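Local structure of protein argonaute (5G5S) at residues Lys145-Asp150 and Thr300-Glu305; Cys520-Asp525 and Arg531-Ile536; Tyr549-Leu554 and Ile567-Asp572; Gly615-Asn620 and Leu652-Ser657. The protein uses short single-stranded DNA guides to bind and cut complementary single-stranded DNA, and may help defend the cell against invading genetic elements. One frame throughout, in Å; residues are numbered along the deposited sequence.

Contact 1. Residues Lys145-Asp150 and Thr300-Glu305; sequences KKHDGD and TPKELE
The ring of H147 meets the side chains of K302 and L304 in a small van der Waals contact without hydrogen bonds, made where the tip of a beta hairpin in one sheet approaches strand 302-308 of another. The hairpin joins strands 134-147 and 150-163 by a type II' turn over D148 and G149, and H147 N bonds to D150 O at 2.9 Å. Just before the turn, H147 holds CG anti to its own backbone N (chi1 -171°), which sends the imidazole out toward the second sheet. There H147 CD2 lies 4.0 Å from K302 CE, with the two side chains crossing at about a right angle. On the same ring, H147 NE2 comes within 4.2 Å of L304 CD1. Lysine suits its place because its methylene chain can pack while its amine turns away to a polar partner: bends at chi2 and chi4 bring K302 NZ back to the carbonyl oxygen E303 O, a bond of 2.8 Å. The buried L304 adds only a methyl. Beyond these segments F618 stacks on the imidazole, and the backbone N of G619 bonds to H147 ND1. Since ND1 accepts that N-H, the histidine is probably neutral with its proton on NE2. Such a neutral ring would tolerate K302 NZ, 4.5 Å from H147 NE2, better than a charged one.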
loop_
_atom_site.group_PDB
_atom_site.type_symbol
_atom_site.label_atom_id
_atom_site.label_comp_id
_atom_site.label_asym_id
_atom_site.label_seq_id
_atom_site.Cartn_x
_atom_site.Cartn_y
_atom_site.Cartn_z
ATOM N N LYS A 145 -18.256 -8.670 -13.567
ATOM C CA LYS A 145 -18.905 -8.748 -12.263
ATOM C C LYS A 145 -20.358 -9.078 -12.394
ATOM O O LYS A 145 -21.043 -8.512 -13.249
ATOM C CB LYS A 145 -18.703 -7.449 -11.452
ATOM C CG LYS A 145 -17.277 -7.249 -10.883
ATOM C CD LYS A 145 -16.812 -8.313 -9.859
ATOM C CE LYS A 145 -17.712 -8.438 -8.652
ATOM N NZ LYS A 145 -17.391 -9.651 -7.857
ATOM N N LYS A 146 -20.836 -10.021 -11.568
ATOM C CA LYS A 146 -22.240 -10.370 -11.545
ATOM C C LYS A 146 -22.866 -9.566 -10.421
ATOM O O LYS A 146 -22.416 -9.643 -9.280
ATOM C CB LYS A 146 -22.492 -11.878 -11.381
ATOM C CG LYS A 146 -23.913 -12.233 -11.829
ATOM C CD LYS A 146 -24.308 -13.678 -11.556
ATOM C CE LYS A 146 -25.718 -13.908 -12.029
ATOM N NZ LYS A 146 -26.275 -15.194 -11.549
ATOM N N HIS A 147 -23.784 -8.686 -10.787
ATOM C CA HIS A 147 -24.531 -7.877 -9.840
ATOM C C HIS A 147 -25.969 -8.219 -10.176
ATOM O O HIS A 147 -26.358 -8.146 -11.345
ATOM C CB HIS A 147 -24.253 -6.393 -10.021
ATOM C CG HIS A 147 -24.833 -5.541 -8.940
ATOM N ND1 HIS A 147 -24.401 -5.603 -7.635
ATOM C CD2 HIS A 147 -25.813 -4.609 -8.968
ATOM C CE1 HIS A 147 -25.091 -4.748 -6.904
ATOM N NE2 HIS A 147 -25.954 -4.132 -7.690
ATOM N N ASP A 148 -26.741 -8.586 -9.153
ATOM C CA ASP A 148 -28.114 -9.068 -9.317
ATOM C C ASP A 148 -28.010 -10.258 -10.266
ATOM O O ASP A 148 -27.234 -11.176 -10.015
ATOM C CB ASP A 148 -29.128 -8.005 -9.756
ATOM C CG ASP A 148 -29.495 -7.068 -8.636
ATOM O OD1 ASP A 148 -28.658 -6.870 -7.735
ATOM O OD2 ASP A 148 -30.617 -6.534 -8.648
ATOM N N GLY A 149 -28.795 -10.265 -11.331
ATOM C CA GLY A 149 -28.738 -11.355 -12.284
ATOM C C GLY A 149 -28.008 -10.978 -13.552
ATOM O O GLY A 149 -28.035 -11.706 -14.534
ATOM N N ASP A 150 -27.351 -9.830 -13.527
ATOM C CA ASP A 150 -26.679 -9.301 -14.704
ATOM C C ASP A 150 -25.168 -9.279 -14.585
ATOM O O ASP A 150 -24.630 -9.199 -13.481
ATOM C CB ASP A 150 -27.216 -7.905 -15.060
ATOM C CG ASP A 150 -28.698 -7.867 -15.399
ATOM O OD1 ASP A 150 -29.161 -8.751 -16.167
ATOM O OD2 ASP A 150 -29.386 -6.931 -14.932
ATOM N N THR A 300 -24.148 3.052 -21.246
ATOM C CA THR A 300 -24.470 3.716 -19.977
ATOM C C THR A 300 -23.674 3.124 -18.785
ATOM O O THR A 300 -23.724 1.908 -18.582
ATOM C CB THR A 300 -25.996 3.661 -19.716
ATOM O OG1 THR A 300 -26.720 3.568 -20.950
ATOM C CG2 THR A 300 -26.494 4.849 -18.905
ATOM N N PRO A 301 -22.966 3.942 -17.963
ATOM C CA PRO A 301 -22.275 3.364 -16.795
ATOM C C PRO A 301 -23.275 2.989 -15.696
ATOM O O PRO A 301 -24.357 3.569 -15.640
ATOM C CB PRO A 301 -21.289 4.461 -16.373
ATOM C CG PRO A 301 -21.875 5.726 -16.881
ATOM C CD PRO A 301 -22.804 5.409 -18.022
ATOM N N LYS A 302 -22.953 1.978 -14.877
ATOM C CA LYS A 302 -23.851 1.527 -13.813
ATOM C C LYS A 302 -24.039 2.585 -12.722
ATOM O O LYS A 302 -23.070 3.136 -12.202
ATOM C CB LYS A 302 -23.386 0.172 -13.215
ATOM C CG LYS A 302 -24.268 -0.440 -12.098
ATOM C CD LYS A 302 -25.683 -0.822 -12.559
ATOM C CE LYS A 302 -26.455 -1.632 -11.539
ATOM N NZ LYS A 302 -27.106 -0.781 -10.509
ATOM N N GLU A 303 -25.298 2.869 -12.393
ATOM C CA GLU A 303 -25.607 3.796 -11.316
ATOM C C GLU A 303 -25.763 2.957 -10.053
ATOM O O GLU A 303 -26.481 1.955 -10.056
ATOM C CB GLU A 303 -26.862 4.612 -11.624
ATOM C CG GLU A 303 -26.742 6.052 -11.163
ATOM C CD GLU A 303 -27.808 6.989 -11.697
ATOM O OE1 GLU A 303 -29.016 6.669 -11.575
ATOM O OE2 GLU A 303 -27.430 8.059 -12.225
ATOM N N LEU A 304 -25.059 3.349 -8.995
ATOM C CA LEU A 304 -25.034 2.619 -7.741
ATOM C C LEU A 304 -25.359 3.502 -6.542
ATOM O O LEU A 304 -24.917 4.651 -6.497
ATOM C CB LEU A 304 -23.618 2.019 -7.585
ATOM C CG LEU A 304 -23.432 0.850 -6.643
ATOM C CD1 LEU A 304 -24.339 -0.322 -7.022
ATOM C CD2 LEU A 304 -21.974 0.421 -6.625
ATOM N N GLU A 305 -26.086 2.940 -5.550
ATOM C CA GLU A 305 -26.448 3.607 -4.298
ATOM C C GLU A 305 -25.297 3.453 -3.287
ATOM O O GLU A 305 -24.819 2.342 -3.058
ATOM C CB GLU A 305 -27.751 3.032 -3.727
ATOM C CG GLU A 305 -29.004 3.455 -4.477
ATOM C CD GLU A 305 -30.292 2.877 -3.921
ATOM O OE1 GLU A 305 -30.386 1.634 -3.790
ATOM O OE2 GLU A 305 -31.220 3.669 -3.641
#

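Contact 2. Residues Cys520-Asp525 and Arg531-Ile536; sequences CTVVYD and RRIQPI
At one edge of the R531 guanidinium, near its plane, sits the carboxylate of D525, turned almost perpendicular to it (84° between planes). The salt bridge runs from R531 NH1 to the anti lone pair of D525 OD2, at 3.0 Å, and the partly folded arginine chain also lays its CG 3.7 Å from D525 CB. The guanidinium of R532 turns to the Q534 amide, NE and NH2 both making weak bonds to OE1, while NH2 has a stronger partner in A558 O. These groups extend from an antiparallel hairpin. T521 N bonds to Q534 O and Q534 N to T521 O, and V523 N bonds to R532 O at 2.8 Å. V523 O takes R531 N at 2.7 Å and R532 N only weakly at 3.5 Å, so two arginines face one valine in a classic beta bulge. P535 pairs with C520 at a non-hydrogen-bonded position, where the missing N-H costs no bond between these strands. Beta-branched V522 and I533 suit the extended chain and lie side by side, CG2 to CG2 at 4.1 Å; C520 SG touches the same I533 CG2 at 3.9 Å. Strand 517-525 also pairs antiparallel with strand 501-506, which carries the probable catalytic D506, as in the RNase H fold. Helix 684-697 covers C520 and Y524, whereas helix 547-556 packs on T521, Q534 and I536.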
loop_
_atom_site.group_PDB
_atom_site.type_symbol
_atom_site.label_atom_id
_atom_site.label_comp_id
_atom_site.label_asym_id
_atom_site.label_seq_id
_atom_site.Cartn_x
_atom_site.Cartn_y
_atom_site.Cartn_z
ATOM N N CYS A 520 5.326 -8.299 8.289
ATOM C CA CYS A 520 5.047 -7.477 9.450
ATOM C C CYS A 520 3.587 -7.532 9.754
ATOM O O CYS A 520 2.768 -7.560 8.843
ATOM C CB CYS A 520 5.502 -6.036 9.203
ATOM S SG CYS A 520 5.167 -4.892 10.570
ATOM N N THR A 521 3.264 -7.508 11.045
ATOM C CA THR A 521 1.911 -7.403 11.567
ATOM C C THR A 521 1.894 -6.136 12.431
ATOM O O THR A 521 2.760 -5.957 13.296
ATOM C CB THR A 521 1.489 -8.667 12.354
ATOM O OG1 THR A 521 1.505 -9.785 11.470
ATOM C CG2 THR A 521 0.085 -8.553 12.935
ATOM N N VAL A 522 0.945 -5.244 12.160
ATOM C CA VAL A 522 0.747 -4.062 12.988
ATOM C C VAL A 522 -0.515 -4.349 13.799
ATOM O O VAL A 522 -1.585 -4.543 13.235
ATOM C CB VAL A 522 0.789 -2.697 12.247
ATOM C CG1 VAL A 522 0.529 -1.543 13.206
ATOM C CG2 VAL A 522 2.150 -2.502 11.594
ATOM N N VAL A 523 -0.338 -4.531 15.111
ATOM C CA VAL A 523 -1.401 -4.894 16.038
ATOM C C VAL A 523 -2.063 -3.668 16.661
ATOM O O VAL A 523 -1.412 -2.876 17.334
ATOM C CB VAL A 523 -0.884 -5.896 17.110
ATOM C CG1 VAL A 523 -2.017 -6.370 18.020
ATOM C CG2 VAL A 523 -0.162 -7.087 16.471
ATOM N N TYR A 524 -3.374 -3.541 16.451
ATOM C CA TYR A 524 -4.210 -2.491 17.012
ATOM C C TYR A 524 -5.149 -3.099 18.032
ATOM O O TYR A 524 -5.643 -4.198 17.817
ATOM C CB TYR A 524 -5.022 -1.789 15.908
ATOM C CG TYR A 524 -4.262 -0.686 15.210
ATOM C CD1 TYR A 524 -3.091 -0.956 14.502
ATOM C CD2 TYR A 524 -4.722 0.622 15.233
ATOM C CE1 TYR A 524 -2.385 0.059 13.861
ATOM C CE2 TYR A 524 -4.027 1.645 14.588
ATOM C CZ TYR A 524 -2.862 1.355 13.900
ATOM O OH TYR A 524 -2.169 2.348 13.266
ATOM N N ASP A 525 -5.416 -2.383 19.127
ATOM C CA ASP A 525 -6.362 -2.860 20.130
ATOM C C ASP A 525 -7.775 -2.361 19.802
ATOM O O ASP A 525 -7.966 -1.700 18.774
ATOM C CB ASP A 525 -5.912 -2.494 21.564
ATOM C CG ASP A 525 -5.824 -1.015 21.914
ATOM O OD1 ASP A 525 -6.344 -0.181 21.138
ATOM O OD2 ASP A 525 -5.281 -0.695 22.989
ATOM N N ARG A 531 -0.392 -1.498 19.481
ATOM C CA ARG A 531 0.125 -2.268 20.604
ATOM C C ARG A 531 1.463 -2.893 20.256
ATOM O O ARG A 531 2.320 -3.008 21.133
ATOM C CB ARG A 531 -0.884 -3.327 21.079
ATOM C CG ARG A 531 -2.225 -2.738 21.565
ATOM C CD ARG A 531 -2.107 -1.724 22.704
ATOM N NE ARG A 531 -1.678 -2.337 23.966
ATOM C CZ ARG A 531 -2.500 -2.754 24.927
ATOM N NH1 ARG A 531 -3.817 -2.626 24.790
ATOM N NH2 ARG A 531 -2.011 -3.299 26.035
ATOM N N ARG A 532 1.644 -3.298 18.977
ATOM C CA ARG A 532 2.873 -3.913 18.462
ATOM C C ARG A 532 3.051 -3.656 16.959
ATOM O O ARG A 532 2.087 -3.641 16.193
ATOM C CB ARG A 532 2.877 -5.450 18.672
ATOM C CG ARG A 532 2.663 -5.988 20.091
ATOM C CD ARG A 532 3.888 -5.855 20.977
ATOM N NE ARG A 532 4.856 -6.903 20.685
ATOM C CZ ARG A 532 4.977 -8.023 21.385
ATOM N NH1 ARG A 532 4.208 -8.240 22.447
ATOM N NH2 ARG A 532 5.886 -8.926 21.046
ATOM N N ILE A 533 4.300 -3.462 16.555
ATOM C CA ILE A 533 4.737 -3.414 15.168
ATOM C C ILE A 533 5.643 -4.660 15.158
ATOM O O ILE A 533 6.776 -4.627 15.646
ATOM C CB ILE A 533 5.441 -2.109 14.758
ATOM C CG1 ILE A 533 4.550 -0.873 15.054
ATOM C CG2 ILE A 533 5.857 -2.184 13.274
ATOM C CD1 ILE A 533 5.290 0.477 15.060
ATOM N N GLN A 534 5.051 -5.795 14.774
ATOM C CA GLN A 534 5.684 -7.100 14.820
ATOM C C GLN A 534 6.301 -7.602 13.520
ATOM O O GLN A 534 5.565 -8.135 12.692
ATOM C CB GLN A 534 4.682 -8.141 15.390
ATOM C CG GLN A 534 5.333 -9.331 16.088
ATOM C CD GLN A 534 6.299 -8.900 17.163
ATOM O OE1 GLN A 534 5.920 -8.276 18.170
ATOM N NE2 GLN A 534 7.579 -9.162 16.934
ATOM N N PRO A 535 7.653 -7.566 13.361
ATOM C CA PRO A 535 8.268 -8.200 12.175
ATOM C C PRO A 535 8.027 -9.714 12.226
ATOM O O PRO A 535 7.979 -10.284 13.312
ATOM C CB PRO A 535 9.770 -7.895 12.329
ATOM C CG PRO A 535 9.868 -6.841 13.389
ATOM C CD PRO A 535 8.686 -7.044 14.281
ATOM N N ILE A 536 7.823 -10.350 11.069
ATOM C CA ILE A 536 7.579 -11.798 10.997
ATOM C C ILE A 536 8.706 -12.462 10.221
ATOM O O ILE A 536 8.967 -12.085 9.077
ATOM C CB ILE A 536 6.168 -12.172 10.404
ATOM C CG1 ILE A 536 4.980 -11.340 10.993
ATOM C CG2 ILE A 536 5.903 -13.695 10.428
ATOM C CD1 ILE A 536 4.680 -11.486 12.505
#

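Contact 3. Residues Tyr549-Leu554 and Ile567-Asp572; sequences YVIEYL and ILFLRD
Helix 549-554, bearing V550, I551 and L554, passes over strand 567-571 and the ring of F569 with the two axes 12.4 Å apart at their closest and their directions 125° apart. F569 and the helix side chains bridge that distance between them. The phenylalanine CG stands anti to the carbonyl carbon (chi1 -74°), and the ring projects from the sheet toward the helix, where a large flat side chain suits the gap between two backbones. I551 makes the tightest contact, its CG1 lying 3.7 Å from F569 CZ and its CD1 4.0 Å from F569 CE1. L554, one turn beyond V550, comes in at the ring edge, with CD1 4.3 Å from F569 CE2; V550 CG1 approaches the same carbon more loosely, at 4.4 Å. Positions 550, 551 and 554 form one apolar stripe of the helix, so branched aliphatic residues can close around the end of the aromatic ring. All four side chains are buried, and no polar bond crosses the contact. Right after the strand comes D572, by similarity a catalytic, manganese-binding residue. Strand 566-571 runs parallel to both its neighbours, 501-506 and 593-600; M503 of the former touches both F569 and L554, and the helix also rests on I536 of strand 530-537.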
loop_
_atom_site.group_PDB
_atom_site.type_symbol
_atom_site.label_atom_id
_atom_site.label_comp_id
_atom_site.label_asym_id
_atom_site.label_seq_id
_atom_site.Cartn_x
_atom_site.Cartn_y
_atom_site.Cartn_z
ATOM N N TYR A 549 0.675 -19.727 9.765
ATOM C CA TYR A 549 2.030 -19.537 10.295
ATOM C C TYR A 549 2.196 -18.217 11.058
ATOM O O TYR A 549 2.877 -18.208 12.082
ATOM C CB TYR A 549 3.098 -19.678 9.195
ATOM C CG TYR A 549 4.487 -19.285 9.648
ATOM C CD1 TYR A 549 5.294 -20.177 10.349
ATOM C CD2 TYR A 549 4.970 -17.999 9.435
ATOM C CE1 TYR A 549 6.549 -19.794 10.828
ATOM C CE2 TYR A 549 6.232 -17.615 9.880
ATOM C CZ TYR A 549 7.020 -18.512 10.575
ATOM O OH TYR A 549 8.272 -18.117 10.985
ATOM N N VAL A 550 1.589 -17.108 10.562
ATOM C CA VAL A 550 1.631 -15.789 11.199
ATOM C C VAL A 550 1.073 -15.907 12.630
ATOM O O VAL A 550 1.720 -15.454 13.577
ATOM C CB VAL A 550 0.888 -14.700 10.363
ATOM C CG1 VAL A 550 0.757 -13.381 11.130
ATOM C CG2 VAL A 550 1.576 -14.471 9.025
ATOM N N ILE A 551 -0.102 -16.553 12.773
ATOM C CA ILE A 551 -0.789 -16.761 14.050
ATOM C C ILE A 551 0.069 -17.563 15.011
ATOM O O ILE A 551 0.220 -17.157 16.164
ATOM C CB ILE A 551 -2.213 -17.346 13.847
ATOM C CG1 ILE A 551 -3.080 -16.396 12.968
ATOM C CG2 ILE A 551 -2.883 -17.608 15.194
ATOM C CD1 ILE A 551 -4.316 -17.011 12.345
ATOM N N GLU A 552 0.675 -18.670 14.522
ATOM C CA GLU A 552 1.569 -19.533 15.292
ATOM C C GLU A 552 2.761 -18.714 15.785
ATOM O O GLU A 552 3.113 -18.810 16.953
ATOM C CB GLU A 552 2.073 -20.708 14.435
ATOM C CG GLU A 552 1.039 -21.787 14.163
ATOM C CD GLU A 552 1.577 -22.930 13.322
ATOM O OE1 GLU A 552 2.280 -23.799 13.889
ATOM O OE2 GLU A 552 1.320 -22.947 12.095
ATOM N N TYR A 553 3.349 -17.887 14.897
ATOM C CA TYR A 553 4.485 -17.014 15.175
ATOM C C TYR A 553 4.146 -15.964 16.246
ATOM O O TYR A 553 4.966 -15.728 17.143
ATOM C CB TYR A 553 4.980 -16.325 13.878
ATOM C CG TYR A 553 6.291 -15.589 14.063
ATOM C CD1 TYR A 553 7.509 -16.255 13.957
ATOM C CD2 TYR A 553 6.313 -14.234 14.397
ATOM C CE1 TYR A 553 8.717 -15.597 14.185
ATOM C CE2 TYR A 553 7.513 -13.568 14.630
ATOM C CZ TYR A 553 8.712 -14.253 14.519
ATOM O OH TYR A 553 9.892 -13.601 14.741
ATOM N N LEU A 554 2.949 -15.338 16.149
ATOM C CA LEU A 554 2.516 -14.310 17.100
ATOM C C LEU A 554 2.315 -14.857 18.505
ATOM O O LEU A 554 2.621 -14.170 19.475
ATOM C CB LEU A 554 1.249 -13.573 16.614
ATOM C CG LEU A 554 1.346 -12.746 15.320
ATOM C CD1 LEU A 554 -0.013 -12.320 14.892
ATOM C CD2 LEU A 554 2.244 -11.531 15.480
ATOM N N ILE A 567 -10.232 -11.644 16.794
ATOM C CA ILE A 567 -9.166 -11.022 15.999
ATOM C C ILE A 567 -9.581 -10.882 14.557
ATOM O O ILE A 567 -10.052 -11.843 13.949
ATOM C CB ILE A 567 -7.820 -11.823 16.127
ATOM C CG1 ILE A 567 -7.377 -11.962 17.604
ATOM C CG2 ILE A 567 -6.693 -11.204 15.298
ATOM C CD1 ILE A 567 -6.566 -13.187 17.871
ATOM N N LEU A 568 -9.365 -9.683 14.001
ATOM C CA LEU A 568 -9.648 -9.376 12.608
ATOM C C LEU A 568 -8.320 -9.104 11.901
ATOM O O LEU A 568 -7.574 -8.236 12.343
ATOM C CB LEU A 568 -10.610 -8.163 12.492
ATOM C CG LEU A 568 -10.845 -7.582 11.075
ATOM C CD1 LEU A 568 -11.601 -8.551 10.188
ATOM C CD2 LEU A 568 -11.537 -6.226 11.121
ATOM N N PHE A 569 -8.018 -9.868 10.830
ATOM C CA PHE A 569 -6.814 -9.678 10.010
ATOM C C PHE A 569 -7.147 -8.940 8.723
ATOM O O PHE A 569 -8.128 -9.247 8.041
ATOM C CB PHE A 569 -6.101 -10.990 9.668
ATOM C CG PHE A 569 -5.344 -11.606 10.817
ATOM C CD1 PHE A 569 -5.957 -12.530 11.660
ATOM C CD2 PHE A 569 -3.999 -11.313 11.022
ATOM C CE1 PHE A 569 -5.246 -13.121 12.701
ATOM C CE2 PHE A 569 -3.292 -11.900 12.070
ATOM C CZ PHE A 569 -3.924 -12.782 12.917
ATOM N N LEU A 570 -6.308 -7.970 8.398
ATOM C CA LEU A 570 -6.423 -7.145 7.209
ATOM C C LEU A 570 -5.224 -7.464 6.325
ATOM O O LEU A 570 -4.068 -7.370 6.768
ATOM C CB LEU A 570 -6.389 -5.670 7.639
ATOM C CG LEU A 570 -7.674 -4.906 7.986
ATOM C CD1 LEU A 570 -8.749 -5.753 8.608
ATOM C CD2 LEU A 570 -7.370 -3.694 8.817
ATOM N N ARG A 571 -5.496 -7.905 5.091
ATOM C CA ARG A 571 -4.430 -8.208 4.142
ATOM C C ARG A 571 -4.771 -7.802 2.709
ATOM O O ARG A 571 -5.942 -7.720 2.347
ATOM C CB ARG A 571 -3.913 -9.667 4.258
ATOM C CG ARG A 571 -4.973 -10.766 4.225
ATOM C CD ARG A 571 -4.371 -12.152 4.451
ATOM N NE ARG A 571 -3.901 -12.765 3.205
ATOM C CZ ARG A 571 -3.232 -13.914 3.123
ATOM N NH1 ARG A 571 -2.929 -14.596 4.221
ATOM N NH2 ARG A 571 -2.850 -14.383 1.943
ATOM N N ASP A 572 -3.740 -7.475 1.928
ATOM C CA ASP A 572 -3.841 -7.155 0.508
ATOM C C ASP A 572 -3.448 -8.453 -0.147
ATOM O O ASP A 572 -2.301 -8.607 -0.580
ATOM C CB ASP A 572 -2.871 -6.030 0.110
ATOM C CG ASP A 572 -3.250 -5.296 -1.162
ATOM O OD1 ASP A 572 -3.408 -5.962 -2.212
ATOM O OD2 ASP A 572 -3.371 -4.050 -1.114
#

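Contact 4. Residues Gly615-Asn620 and Leu652-Ser657; sequences GSVFGN and LKINES
V617 and N620 belong to a beta hairpin, strands 614-618 and 621-625, and they meet I654 just before the N-cap of helix 656-666. The second segment starts at L652, whose backbone is bonded to W641. K653 follows in extended form as the chain leaves the sheet. I654 is the buried residue that carries the contact, an aliphatic side chain suited to a buried place against the hairpin. Its CG2 methyl lies 3.9 Å from V617 CG2. That same valine methyl also comes within 3.7 Å of the carbonyl oxygen I654 O, so V617 packs on both the side chain and the backbone of its partner. N655 then turns its side chain from the hairpin and caps the helix: OD1 accepts the backbone N of I658, the classic role of an asparagine that can offer an oxygen to the unbonded N-H groups of a first helical turn. E656 and S657 begin that turn. On the hairpin side, F618 is followed by a tight turn with both G619 and N620 at positive phi (47° and 77°), values close to a type I' turn, in which glycine and asparagine are both readily accommodated. The turn brings backbone rather than side chain of N620 to the isoleucine, placing N620 O 3.5 Å from I654 CD1.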
loop_
_atom_site.group_PDB
_atom_site.type_symbol
_atom_site.label_atom_id
_atom_site.label_comp_id
_atom_site.label_asym_id
_atom_site.label_seq_id
_atom_site.Cartn_x
_atom_site.Cartn_y
_atom_site.Cartn_z
ATOM N N GLY A 615 -19.287 4.554 0.595
ATOM C CA GLY A 615 -19.088 3.127 0.393
ATOM C C GLY A 615 -20.294 2.437 -0.194
ATOM O O GLY A 615 -21.435 2.813 0.092
ATOM N N SER A 616 -20.048 1.423 -1.037
ATOM C CA SER A 616 -21.109 0.629 -1.660
ATOM C C SER A 616 -20.657 -0.823 -1.864
ATOM O O SER A 616 -19.516 -1.158 -1.537
ATOM C CB SER A 616 -21.577 1.265 -2.964
ATOM O OG SER A 616 -22.793 0.684 -3.398
ATOM N N VAL A 617 -21.578 -1.703 -2.312
ATOM C CA VAL A 617 -21.309 -3.125 -2.544
ATOM C C VAL A 617 -21.706 -3.466 -3.989
ATOM O O VAL A 617 -22.851 -3.256 -4.378
ATOM C CB VAL A 617 -22.002 -4.056 -1.499
ATOM C CG1 VAL A 617 -21.836 -5.532 -1.861
ATOM C CG2 VAL A 617 -21.486 -3.798 -0.083
ATOM N N PHE A 618 -20.753 -3.962 -4.786
ATOM C CA PHE A 618 -21.041 -4.344 -6.163
ATOM C C PHE A 618 -20.659 -5.810 -6.373
ATOM O O PHE A 618 -19.468 -6.153 -6.330
ATOM C CB PHE A 618 -20.348 -3.404 -7.162
ATOM C CG PHE A 618 -20.852 -3.535 -8.578
ATOM C CD1 PHE A 618 -22.129 -3.100 -8.924
ATOM C CD2 PHE A 618 -20.042 -4.067 -9.574
ATOM C CE1 PHE A 618 -22.591 -3.209 -10.238
ATOM C CE2 PHE A 618 -20.509 -4.190 -10.884
ATOM C CZ PHE A 618 -21.783 -3.764 -11.206
ATOM N N GLY A 619 -21.685 -6.651 -6.540
ATOM C CA GLY A 619 -21.566 -8.099 -6.712
ATOM C C GLY A 619 -20.631 -8.748 -5.712
ATOM O O GLY A 619 -19.636 -9.379 -6.098
ATOM N N ASN A 620 -20.920 -8.550 -4.417
ATOM C CA ASN A 620 -20.099 -9.032 -3.285
ATOM C C ASN A 620 -18.815 -8.236 -2.967
ATOM O O ASN A 620 -18.195 -8.501 -1.945
ATOM C CB ASN A 620 -19.876 -10.561 -3.297
ATOM C CG ASN A 620 -21.160 -11.356 -3.401
ATOM O OD1 ASN A 620 -21.304 -12.226 -4.270
ATOM N ND2 ASN A 620 -22.139 -11.050 -2.548
ATOM N N LEU A 652 -18.724 -14.102 5.061
ATOM C CA LEU A 652 -19.575 -13.003 5.523
ATOM C C LEU A 652 -19.824 -11.984 4.416
ATOM O O LEU A 652 -18.959 -11.760 3.572
ATOM C CB LEU A 652 -18.947 -12.313 6.753
ATOM C CG LEU A 652 -18.591 -13.204 7.969
ATOM C CD1 LEU A 652 -17.694 -12.465 8.929
ATOM C CD2 LEU A 652 -19.842 -13.688 8.699
ATOM N N LYS A 653 -21.010 -11.377 4.407
ATOM C CA LYS A 653 -21.352 -10.359 3.421
ATOM C C LYS A 653 -20.774 -9.030 3.884
ATOM O O LYS A 653 -20.886 -8.693 5.059
ATOM C CB LYS A 653 -22.878 -10.255 3.253
ATOM N N ILE A 654 -20.119 -8.308 2.986
ATOM C CA ILE A 654 -19.584 -6.978 3.274
ATOM C C ILE A 654 -20.791 -6.065 3.564
ATOM O O ILE A 654 -21.755 -6.064 2.799
ATOM C CB ILE A 654 -18.645 -6.514 2.129
ATOM C CG1 ILE A 654 -17.275 -7.208 2.296
ATOM C CG2 ILE A 654 -18.488 -4.979 2.084
ATOM C CD1 ILE A 654 -16.587 -7.539 1.041
ATOM N N ASN A 655 -20.781 -5.390 4.733
ATOM C CA ASN A 655 -21.916 -4.589 5.214
ATOM C C ASN A 655 -21.502 -3.189 5.695
ATOM O O ASN A 655 -20.331 -2.842 5.593
ATOM C CB ASN A 655 -22.663 -5.387 6.330
ATOM C CG ASN A 655 -21.803 -5.766 7.532
ATOM O OD1 ASN A 655 -20.864 -5.072 7.918
ATOM N ND2 ASN A 655 -22.109 -6.875 8.165
ATOM N N GLU A 656 -22.461 -2.397 6.228
ATOM C CA GLU A 656 -22.223 -1.042 6.753
ATOM C C GLU A 656 -21.319 -1.015 7.993
ATOM O O GLU A 656 -20.561 -0.053 8.165
ATOM C CB GLU A 656 -23.534 -0.246 6.977
ATOM C CG GLU A 656 -24.450 -0.748 8.093
ATOM C CD GLU A 656 -25.134 -2.099 7.927
ATOM O OE1 GLU A 656 -25.433 -2.490 6.774
ATOM O OE2 GLU A 656 -25.400 -2.752 8.964
ATOM N N SER A 657 -21.401 -2.074 8.836
ATOM C CA SER A 657 -20.613 -2.228 10.059
ATOM C C SER A 657 -19.116 -2.273 9.780
ATOM O O SER A 657 -18.404 -1.435 10.329
ATOM C CB SER A 657 -21.036 -3.467 10.848
ATOM O OG SER A 657 -22.398 -3.370 11.222
#

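In the fold
Along the chain the contacts follow in series from 1 to 4, and all four reach the same large mixed sheet. They form two pairs. Contacts 2 and 3, with centres 10 Å apart, share the RNase H-like part of the PIWI domain: strand 530-537 leads into helix 547-556, and T521 OG1 packs against V550 CG1. Contacts 1 and 4, with centres 14 Å apart, meet directly through neighbouring strands 302-308 and 614-618, where S616 OG probably bonds to E305 O. Contacts 1 and 2 lie about 38 Å apart between centres. One sheet thus connects the neighbourhood of the probable catalytic residues to chain that precedes the Mid domain.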